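FeoA (Thermococcus thioreducens, PDB 3E19) is a small SH3-like beta-barrel protein that probably binds metal and regulates iron uptake. Local coordinates at residues M10-K15 / M73-L77. Sequence-based numbering, arbitrary orientation.
Sequences MGPGDK and MVRKL
Lys15 and Leu77 join the start of strand 15-21 to the chain's C-terminus, where, in this small SH3-like barrel, strand 72-76 runs antiparallel between strands 4-6 and 15-21, and the loop joining those two meets it. The backbone N of Leu77 gives a nearly straight hydrogen bond to Lys15 O (2.9 Å, 163° at the hydrogen). Lys76 CA adds a CA-H...O contact to the same oxygen at 3.6 Å. A water accepts from Lys15 N at 2.8 Å and donates weakly to Leu77 O, a second, looser link between the two segments. Deeper in, the sulfur of Met10 lies against the branch of Val74, with Met10 SD 3.8 Å from Val74 CG1; the two side chains cross at about a right angle. The Met10 chain is extended as far as SD and then bends (chi3 72°), which brings CE alongside the same methyl. Val44 and Val5 also touch Met10, and Ile42 touches Val74, so this pair belongs to the buried interior of the barrel. Nearer the surface, the side chain of Lys76 runs obliquely across to the Asp14 carboxylate. Its CE and NZ approach together, and the salt bridge is long, 3.7 Å from Lys76 NZ to Asp14 OD2, consistent with a modest electrostatic pull. The backbone of Asp14 closes a type II beta turn, Gly11 to Asp14, in which Asp14 N bonds Gly11 O and Gly13 takes the positive phi (89°) of the third position. Backbone hydrogen bonds of Gly13 and Asp14 with Val44 tie this turn to strand 41-46. The carboxylate folds back over the turn's start, where Gly11 N donates to Asp14 OD2 at 2.7 Å, meeting that oxygen from above the carboxylate plane.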
loop_
_atom_site.group_PDB
_atom_site.type_symbol
_atom_site.label_atom_id
_atom_site.label_comp_id
_atom_site.label_asym_id
_atom_site.label_seq_id
_atom_site.Cartn_x
_atom_site.Cartn_y
_atom_site.Cartn_z
ATOM N N MET C 10 15.954 6.342 28.585
ATOM C CA MET C 10 16.804 7.175 27.774
ATOM C C MET C 10 16.050 8.410 27.309
ATOM O O MET C 10 14.850 8.418 27.181
ATOM C CB MET C 10 17.300 6.396 26.569
ATOM C CG MET C 10 18.216 5.291 26.961
ATOM S SD MET C 10 18.646 4.289 25.534
ATOM C CE MET C 10 19.748 5.423 24.654
ATOM N N GLY C 11 16.762 9.467 27.049
ATOM C CA GLY C 11 16.098 10.737 26.772
ATOM C C GLY C 11 16.480 11.243 25.409
ATOM O O GLY C 11 17.461 10.790 24.841
ATOM N N PRO C 12 15.718 12.219 24.900
ATOM C CA PRO C 12 15.975 12.809 23.607
ATOM C C PRO C 12 17.461 13.115 23.422
ATOM O O PRO C 12 18.140 13.606 24.347
ATOM C CB PRO C 12 15.155 14.094 23.655
ATOM C CG PRO C 12 13.986 13.720 24.470
ATOM C CD PRO C 12 14.551 12.842 25.558
ATOM N N GLY C 13 17.965 12.806 22.243
ATOM C CA GLY C 13 19.370 12.920 21.973
ATOM C C GLY C 13 20.224 11.702 22.284
ATOM O O GLY C 13 21.281 11.579 21.699
ATOM N N ASP C 14 19.831 10.831 23.221
ATOM C CA ASP C 14 20.650 9.637 23.525
ATOM C C ASP C 14 20.714 8.714 22.315
ATOM O O ASP C 14 19.719 8.575 21.567
ATOM C CB ASP C 14 20.084 8.815 24.671
ATOM C CG ASP C 14 20.076 9.547 25.979
ATOM O OD1 ASP C 14 20.735 10.604 26.072
ATOM O OD2 ASP C 14 19.379 9.069 26.908
ATOM N N LYS C 15 21.871 8.082 22.135
ATOM C CA LYS C 15 22.049 7.012 21.168
ATOM C C LYS C 15 22.673 5.818 21.860
ATOM O O LYS C 15 23.527 5.977 22.740
ATOM C CB LYS C 15 23.057 7.388 20.093
ATOM C CG LYS C 15 22.751 8.574 19.245
ATOM C CD LYS C 15 23.857 8.713 18.181
ATOM C CE LYS C 15 23.943 7.472 17.260
ATOM N NZ LYS C 15 24.266 7.763 15.804
ATOM N N MET C 73 17.211 -3.399 26.481
ATOM C CA MET C 73 18.401 -2.934 27.224
ATOM C C MET C 73 19.410 -2.399 26.236
ATOM O O MET C 73 19.761 -3.065 25.249
ATOM C CB MET C 73 19.048 -4.104 28.030
ATOM C CG MET C 73 18.146 -4.680 29.095
ATOM S SD MET C 73 17.611 -3.397 30.274
ATOM C CE MET C 73 19.276 -2.674 30.601
ATOM N N VAL C 74 19.916 -1.223 26.490
ATOM C CA VAL C 74 20.704 -0.523 25.512
ATOM C C VAL C 74 22.022 -0.149 26.185
ATOM O O VAL C 74 22.021 0.291 27.348
ATOM C CB VAL C 74 19.957 0.721 25.048
ATOM C CG1 VAL C 74 20.739 1.517 23.990
ATOM C CG2 VAL C 74 18.599 0.289 24.500
ATOM N N ARG C 75 23.123 -0.306 25.471
ATOM C CA ARG C 75 24.370 0.328 25.905
ATOM C C ARG C 75 24.520 1.678 25.223
ATOM O O ARG C 75 24.483 1.758 24.005
ATOM C CB ARG C 75 25.566 -0.554 25.617
ATOM C CG ARG C 75 25.845 -0.928 24.167
ATOM C CD ARG C 75 27.051 -1.910 24.175
ATOM N NE ARG C 75 28.310 -1.262 24.544
ATOM C CZ ARG C 75 29.447 -1.906 24.860
ATOM N NH1 ARG C 75 30.528 -1.192 25.148
ATOM N NH2 ARG C 75 29.494 -3.240 24.971
ATOM N N LYS C 76 24.623 2.740 26.025
ATOM C CA LYS C 76 24.752 4.100 25.507
ATOM C C LYS C 76 26.076 4.277 24.818
ATOM O O LYS C 76 27.100 3.677 25.212
ATOM C CB LYS C 76 24.624 5.127 26.627
ATOM C CG LYS C 76 23.192 5.212 27.151
ATOM C CD LYS C 76 23.035 6.193 28.348
ATOM C CE LYS C 76 22.767 7.623 27.887
ATOM N NZ LYS C 76 22.330 8.483 29.068
ATOM N N LEU C 77 26.064 5.108 23.791
ATOM C CA LEU C 77 27.274 5.371 23.023
ATOM C C LEU C 77 27.945 6.676 23.448
ATOM O O LEU C 77 27.285 7.534 24.041
ATOM C CB LEU C 77 26.955 5.376 21.535
ATOM C CG LEU C 77 26.882 3.947 21.019
ATOM C CD1 LEU C 77 26.339 3.966 19.603
ATOM C CD2 LEU C 77 28.277 3.236 21.115
HETATM O O HOH W 1 24.152 8.837 23.656
#